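Local atomic coordinates of Apc35852 (PDB entry 1U9C), a protein that is of unknown function but belongs to the DJ-1/PfpI family, and may thus resemble relatives described as chaperones or cysteine proteases. Residues L115-F118 with A119-R123; L172-S175 with T176-R180; T17-D20 with D21-T24. All blocks are in the same frame, centred on the assembly; numbering follows the deposited sequence.

Contact 1: residues L115-F118 with A119-R123; sequences LQQF and AEDGR
The Phe118 ring meets CB of Arg123 obliquely: CD2 comes within 3.8 Å of it, and the guanidinium plane is turned 40° from the ring. The Phe118 side chain also packs against Ile93 and Ile125 of the central sheet. The amide of Gln117 and the carboxylate of Asp121 stand almost perpendicular, their planes 81° apart. A water joins them, donating to Gln117 OE1 at 2.9 Å and to Asp121 OD1 at 2.6 Å. With its CG beside the backbone N (chi1 -62°), the Asp121 carboxylate lies back beside Gln117 O without bonding it, Asp121 N being the donor there. One residue earlier in each half, Gln116 and Glu120 lie side by side with CG to CG at 4.1 Å, but their polar ends bond to the 139-141 loop, Gln116 NE2 with Thr139 O and Glu120 OE1 with Lys141 N. The backbone keeps helical spacing (Glu120 N to Gln116 O at 2.8 Å) until Gly122, whose phi is positive. Arg123 N reaches back to Phe118 O at 3.0 Å, and inside it Gly122 N bonds Ala119 O at 3.1 Å. This nested pair is the Schellman motif that ends helix 109-120 and turns the chain into strand 124-127.

Contact 2: residues L172-S175 with T176-R180; sequences LLES and TLRLR
This is a local contact between successive turns of the short helix 173-179, which precedes strand 183-184 and packs beside the start of helix 157-163. Leu172 holds the N-cap position, and its carbonyl O accepts twice from Thr176: from the backbone N at 2.9 Å and from OG1 at 2.7 Å. The hydroxyl is brought there by a chi1 of -60°, which sets OG1 beside its own backbone N, while CG2 lies over one face of the Arg180 guanidinium. On the charged flank, Glu174, extended, and Arg178, bent at chi3, lie side by side and point the same way. Arg178 NH1 donates to Glu174 OE2 at 3.0 Å in a salt bridge that uses the anti lone pair of OE2 and lies in the guanidinium plane, although the carboxylate is turned 59° from that plane. A water at the same guanidinium's edge accepts from Arg178 NH2 and donates to Ser175 O at 3.0 Å. On the buried side, CD1 of Leu173 touches CD1 of Leu177 at 4.0 Å. Asp157 ties the helix to its surroundings, giving its N to Glu174 OE1 and taking a bond from Ser175 OG. Replacing Glu174 with an alanine would probably leave Arg178 NH1 without its carboxylate mate, the guanidinium freer to turn, and Asp157 N short of an acceptor. The two oxygens of Glu174 do separate work, OE2 pairing with a charge one turn along the same helix and OE1 accepting from the backbone N of Asp157, so that bonds at both oxygens probably restrict the carboxylate's rotation.

Contact 3: residues T17-D20 with D21-T24; sequences TITD and DHKT
Ile18 and Thr19 both turn their backbone N toward a single acceptor, His22 O, which makes this a classic beta bulge. The bond from Thr19 N, at 3.3 Å, is fairly straight (165° at the hydrogen) and falls on a lone pair in the carbonyl plane; that from Ile18 N, at 3.4 Å, is bent and weak. A further weak bond returns from His22 N to Thr19 O across a type I turn running from Thr19 to His22. The result is a small, irregular beta hairpin on the protein surface, in the loop that follows strand 7-12. Thr19 and His22 lie on the same face, side by side: the threonine hydroxyl sits between backbone N and carbonyl carbon (chi1 67°), which brings OG1 within 3.2 Å of His22 ND1 for a weak bond donated by the imidazole. Lys23 bends back so that its CD rests 3.8 Å from Thr19 O. Nearer the open end, CD1 of Ile18 meets CG2 of Thr24 at 3.7 Å, the two side chains crossing at about a right angle, while Thr24 OG1 bonds Asp58 OD2 and Ile18 also packs on His168.

From the N terminus, contact 3 comes first, folding the loop after strand 7-12 back on itself ahead of helix 28-40. Contact 1 follows at the end of helix 109-120, where the chain enters strand 124-127 of the central sheet, and contact 2 forms helix 173-179 before strand 183-184. The three stand in series, neither nested nor crossed. None touches another: contacts 1 and 2 approach to about 10 Å between nearest atoms, while contacts 1 and 3 lie on opposite sides of the chain's centre. The 136-141 segment meets contact 2 through Val136 and Asn137 and contact 1 through Thr139 to Lys141, and His168, just before contact 2, packs against contact 3.

Contact 1: residues L115-F118 with A119-R123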
loop_
_atom_site.group_PDB
_atom_site.type_symbol
_atom_site.label_atom_id
_atom_site.label_comp_id
_atom_site.label_asym_id
_atom_site.label_seq_id
_atom_site.Cartn_x
_atom_site.Cartn_y
_atom_site.Cartn_z
ATOM N N LEU A 115 -4.804 -3.538 10.175
ATOM C CA LEU A 115 -3.350 -3.584 10.205
ATOM C C LEU A 115 -2.912 -4.027 11.607
ATOM O O LEU A 115 -1.951 -4.784 11.717
ATOM C CB LEU A 115 -2.758 -2.230 9.867
ATOM C CG LEU A 115 -2.845 -1.872 8.390
ATOM C CD1 LEU A 115 -2.604 -0.428 8.184
ATOM C CD2 LEU A 115 -1.874 -2.707 7.558
ATOM N N GLN A 116 -3.592 -3.570 12.642
ATOM C CA GLN A 116 -3.247 -4.030 14.002
ATOM C C GLN A 116 -3.333 -5.529 14.123
ATOM O O GLN A 116 -2.419 -6.190 14.702
ATOM C CB GLN A 116 -4.180 -3.377 15.006
ATOM C CG GLN A 116 -4.011 -3.872 16.478
ATOM C CD GLN A 116 -4.736 -3.033 17.467
ATOM O OE1 GLN A 116 -5.678 -3.485 18.135
ATOM N NE2 GLN A 116 -4.280 -1.814 17.626
ATOM N N GLN A 117 -4.402 -6.119 13.609
ATOM C CA GLN A 117 -4.531 -7.561 13.714
ATOM C C GLN A 117 -3.491 -8.303 12.903
ATOM O O GLN A 117 -2.925 -9.335 13.346
ATOM C CB GLN A 117 -5.926 -7.998 13.315
ATOM C CG GLN A 117 -6.943 -7.501 14.241
ATOM C CD GLN A 117 -6.829 -8.128 15.636
ATOM O OE1 GLN A 117 -6.808 -9.342 15.731
ATOM N NE2 GLN A 117 -6.700 -7.322 16.644
ATOM N N PHE A 118 -3.235 -7.856 11.669
ATOM C CA PHE A 118 -2.154 -8.456 10.899
ATOM C C PHE A 118 -0.836 -8.427 11.654
ATOM O O PHE A 118 -0.097 -9.419 11.667
ATOM C CB PHE A 118 -1.986 -7.797 9.509
ATOM C CG PHE A 118 -2.910 -8.376 8.439
ATOM C CD1 PHE A 118 -4.245 -8.040 8.435
ATOM C CD2 PHE A 118 -2.444 -9.145 7.446
ATOM C CE1 PHE A 118 -5.087 -8.503 7.413
ATOM C CE2 PHE A 118 -3.298 -9.646 6.440
ATOM C CZ PHE A 118 -4.604 -9.280 6.442
ATOM N N ALA A 119 -0.522 -7.296 12.269
ATOM C CA ALA A 119 0.731 -7.114 13.024
ATOM C C ALA A 119 0.743 -8.052 14.250
ATOM O O ALA A 119 1.685 -8.857 14.463
ATOM C CB ALA A 119 0.914 -5.665 13.411
ATOM N N GLU A 120 -0.355 -8.022 14.984
ATOM C CA GLU A 120 -0.483 -8.875 16.175
ATOM C C GLU A 120 -0.315 -10.324 15.834
ATOM O O GLU A 120 0.131 -11.112 16.686
ATOM C CB GLU A 120 -1.896 -8.755 16.764
ATOM C CG GLU A 120 -2.199 -7.445 17.449
ATOM C CD GLU A 120 -1.639 -7.384 18.825
ATOM O OE1 GLU A 120 -1.048 -6.298 19.117
ATOM O OE2 GLU A 120 -1.843 -8.388 19.597
ATOM N N ASP A 121 -0.720 -10.707 14.630
ATOM C CA ASP A 121 -0.776 -12.099 14.255
ATOM C C ASP A 121 0.415 -12.600 13.430
ATOM O O ASP A 121 0.403 -13.734 12.966
ATOM C CB ASP A 121 -2.074 -12.408 13.494
ATOM C CG ASP A 121 -3.314 -12.144 14.351
ATOM O OD1 ASP A 121 -3.212 -12.027 15.607
ATOM O OD2 ASP A 121 -4.453 -12.001 13.843
ATOM N N GLY A 122 1.421 -11.743 13.232
ATOM C CA GLY A 122 2.653 -12.157 12.584
ATOM C C GLY A 122 2.518 -12.340 11.083
ATOM O O GLY A 122 3.321 -13.001 10.514
ATOM N N ARG A 123 1.523 -11.699 10.501
ATOM C CA ARG A 123 1.299 -11.858 9.074
ATOM C C ARG A 123 2.064 -10.760 8.332
ATOM O O ARG A 123 2.631 -9.837 8.908
ATOM C CB ARG A 123 -0.234 -11.874 8.884
ATOM C CG ARG A 123 -0.798 -13.327 9.396
ATOM C CD ARG A 123 -2.297 -13.461 9.396
ATOM N NE ARG A 123 -2.781 -14.779 8.954
ATOM C CZ ARG A 123 -4.035 -15.240 9.115
ATOM N NH1 ARG A 123 -4.968 -14.519 9.725
ATOM N NH2 ARG A 123 -4.368 -16.427 8.627
HETATM O O HOH W 1 -5.090 -11.168 17.136
#

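Contact 2: residues L172-S175 with T176-R180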
loop_
_atom_site.group_PDB
_atom_site.type_symbol
_atom_site.label_atom_id
_atom_site.label_comp_id
_atom_site.label_asym_id
_atom_site.label_seq_id
_atom_site.Cartn_x
_atom_site.Cartn_y
_atom_site.Cartn_z
ATOM N N LEU A 172 3.754 14.993 5.773
ATOM C CA LEU A 172 4.703 14.363 4.861
ATOM C C LEU A 172 4.961 12.924 5.338
ATOM O O LEU A 172 5.229 12.691 6.507
ATOM C CB LEU A 172 6.024 15.140 4.732
ATOM C CG LEU A 172 5.945 16.467 3.990
ATOM C CD1 LEU A 172 7.309 17.053 3.780
ATOM C CD2 LEU A 172 5.193 16.309 2.670
ATOM N N LEU A 173 4.847 11.980 4.430
ATOM C CA LEU A 173 4.866 10.571 4.789
ATOM C C LEU A 173 6.206 10.063 5.367
ATOM O O LEU A 173 6.224 9.512 6.447
ATOM C CB LEU A 173 4.465 9.765 3.574
ATOM C CG LEU A 173 4.434 8.248 3.751
ATOM C CD1 LEU A 173 3.589 7.900 4.907
ATOM C CD2 LEU A 173 3.879 7.566 2.518
ATOM N N GLU A 174 7.299 10.328 4.676
ATOM C CA GLU A 174 8.619 9.908 5.184
ATOM C C GLU A 174 8.884 10.529 6.566
ATOM O O GLU A 174 9.279 9.870 7.544
ATOM C CB GLU A 174 9.737 10.316 4.195
ATOM C CG GLU A 174 11.157 10.296 4.784
ATOM C CD GLU A 174 12.248 10.789 3.824
ATOM O OE1 GLU A 174 11.997 11.174 2.649
ATOM O OE2 GLU A 174 13.434 10.807 4.267
ATOM N N SER A 175 8.646 11.838 6.648
ATOM C CA SER A 175 8.860 12.569 7.883
ATOM C C SER A 175 8.052 11.985 9.017
ATOM O O SER A 175 8.526 11.838 10.146
ATOM C CB SER A 175 8.423 14.021 7.680
ATOM O OG SER A 175 9.386 14.673 6.874
ATOM N N THR A 176 6.805 11.658 8.696
ATOM C CA THR A 176 5.899 11.169 9.708
ATOM C C THR A 176 6.259 9.746 10.153
ATOM O O THR A 176 6.191 9.396 11.341
ATOM C CB THR A 176 4.430 11.397 9.252
ATOM O OG1 THR A 176 4.236 12.808 9.060
ATOM C CG2 THR A 176 3.436 11.091 10.355
ATOM N N LEU A 177 6.634 8.896 9.190
ATOM C CA LEU A 177 7.088 7.562 9.544
ATOM C C LEU A 177 8.311 7.595 10.452
ATOM O O LEU A 177 8.399 6.852 11.427
ATOM C CB LEU A 177 7.435 6.757 8.293
ATOM C CG LEU A 177 6.274 6.326 7.433
ATOM C CD1 LEU A 177 6.793 5.886 6.084
ATOM C CD2 LEU A 177 5.430 5.275 8.125
ATOM N N ARG A 178 9.262 8.467 10.152
ATOM C CA ARG A 178 10.401 8.638 11.059
ATOM C C ARG A 178 9.996 9.165 12.446
ATOM O O ARG A 178 10.449 8.670 13.466
ATOM C CB ARG A 178 11.471 9.514 10.429
ATOM C CG ARG A 178 12.626 9.754 11.334
ATOM C CD ARG A 178 13.674 10.700 10.776
ATOM N NE ARG A 178 14.073 10.299 9.428
ATOM C CZ ARG A 178 13.641 10.849 8.303
ATOM N NH1 ARG A 178 14.090 10.389 7.155
ATOM N NH2 ARG A 178 12.768 11.864 8.310
ATOM N N LEU A 179 9.100 10.132 12.466
ATOM C CA LEU A 179 8.573 10.671 13.701
ATOM C C LEU A 179 7.885 9.603 14.542
ATOM O O LEU A 179 7.970 9.655 15.773
ATOM C CB LEU A 179 7.593 11.813 13.369
ATOM C CG LEU A 179 7.063 12.723 14.447
ATOM C CD1 LEU A 179 8.222 13.346 15.169
ATOM C CD2 LEU A 179 6.170 13.810 13.823
ATOM N N ARG A 180 7.217 8.651 13.877
ATOM C CA ARG A 180 6.557 7.528 14.557
ATOM C C ARG A 180 7.564 6.438 15.027
ATOM O O ARG A 180 7.192 5.448 15.668
ATOM C CB ARG A 180 5.457 6.914 13.649
ATOM C CG ARG A 180 4.297 7.883 13.296
ATOM C CD ARG A 180 3.242 8.055 14.402
ATOM N NE ARG A 180 2.103 8.867 13.954
ATOM C CZ ARG A 180 2.028 10.186 13.966
ATOM N NH1 ARG A 180 3.002 10.940 14.477
ATOM N NH2 ARG A 180 0.934 10.777 13.487
HETATM O O HOH W 2 11.147 13.257 10.716
#

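Contact 3: residues T17-D20 with D21-T24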
loop_
_atom_site.group_PDB
_atom_site.type_symbol
_atom_site.label_atom_id
_atom_site.label_comp_id
_atom_site.label_asym_id
_atom_site.label_seq_id
_atom_site.Cartn_x
_atom_site.Cartn_y
_atom_site.Cartn_z
ATOM N N THR A 17 -9.920 14.010 -4.225
ATOM C CA THR A 17 -9.869 15.495 -4.079
ATOM C C THR A 17 -8.626 16.035 -3.371
ATOM O O THR A 17 -8.253 15.594 -2.287
ATOM C CB THR A 17 -11.085 15.998 -3.354
ATOM O OG1 THR A 17 -11.210 15.310 -2.105
ATOM C CG2 THR A 17 -12.335 15.678 -4.154
ATOM N N ILE A 18 -7.927 16.952 -4.014
ATOM C CA ILE A 18 -6.905 17.740 -3.291
ATOM C C ILE A 18 -7.276 19.198 -3.412
ATOM O O ILE A 18 -7.540 19.847 -2.394
ATOM C CB ILE A 18 -5.518 17.465 -3.848
ATOM C CG1 ILE A 18 -5.303 15.974 -4.005
ATOM C CG2 ILE A 18 -4.472 18.159 -2.999
ATOM C CD1 ILE A 18 -3.890 15.514 -4.512
ATOM N N THR A 19 -7.265 19.734 -4.631
ATOM C CA THR A 19 -7.732 21.082 -4.957
ATOM C C THR A 19 -8.529 20.972 -6.260
ATOM O O THR A 19 -8.633 19.849 -6.813
ATOM C CB THR A 19 -6.564 21.985 -5.165
ATOM O OG1 THR A 19 -5.843 21.599 -6.354
ATOM C CG2 THR A 19 -5.568 21.820 -4.074
ATOM N N ASP A 20 -9.117 22.074 -6.729
ATOM C CA ASP A 20 -9.878 22.058 -7.998
ATOM C C ASP A 20 -8.994 21.714 -9.208
ATOM O O ASP A 20 -9.438 21.028 -10.134
ATOM C CB ASP A 20 -10.536 23.433 -8.254
ATOM C CG ASP A 20 -11.803 23.678 -7.422
ATOM O OD1 ASP A 20 -12.565 22.721 -7.130
ATOM O OD2 ASP A 20 -12.134 24.827 -7.024
ATOM N N ASP A 21 -7.745 22.149 -9.180
ATOM C CA ASP A 21 -6.756 21.893 -10.241
ATOM C C ASP A 21 -5.891 20.628 -10.037
ATOM O O ASP A 21 -4.930 20.403 -10.775
ATOM C CB ASP A 21 -5.875 23.135 -10.386
ATOM C CG ASP A 21 -4.432 22.834 -10.785
ATOM O OD1 ASP A 21 -4.072 23.021 -11.973
ATOM O OD2 ASP A 21 -3.566 22.452 -9.970
ATOM N N HIS A 22 -6.189 19.813 -9.034
ATOM C CA HIS A 22 -5.315 18.680 -8.740
ATOM C C HIS A 22 -6.147 17.542 -8.189
ATOM O O HIS A 22 -6.634 17.624 -7.063
ATOM C CB HIS A 22 -4.243 19.030 -7.698
ATOM C CG HIS A 22 -3.179 19.969 -8.191
ATOM N ND1 HIS A 22 -2.883 21.156 -7.553
ATOM C CD2 HIS A 22 -2.366 19.908 -9.271
ATOM C CE1 HIS A 22 -1.919 21.778 -8.208
ATOM N NE2 HIS A 22 -1.584 21.037 -9.253
ATOM N N LYS A 23 -6.326 16.492 -9.004
ATOM C CA LYS A 23 -7.045 15.250 -8.606
ATOM C C LYS A 23 -6.109 14.087 -8.531
ATOM O O LYS A 23 -5.085 14.042 -9.234
ATOM C CB LYS A 23 -8.094 14.855 -9.672
ATOM C CG LYS A 23 -8.935 16.022 -10.078
ATOM C CD LYS A 23 -9.497 16.831 -8.918
ATOM C CE LYS A 23 -10.748 16.240 -8.338
ATOM N NZ LYS A 23 -11.561 17.343 -7.793
ATOM N N THR A 24 -6.537 13.108 -7.748
ATOM C CA THR A 24 -5.750 11.905 -7.597
ATOM C C THR A 24 -6.631 10.672 -7.559
ATOM O O THR A 24 -7.750 10.612 -8.049
ATOM C CB THR A 24 -4.872 12.110 -6.398
ATOM O OG1 THR A 24 -3.926 11.064 -6.237
ATOM C CG2 THR A 24 -5.653 12.286 -5.083
#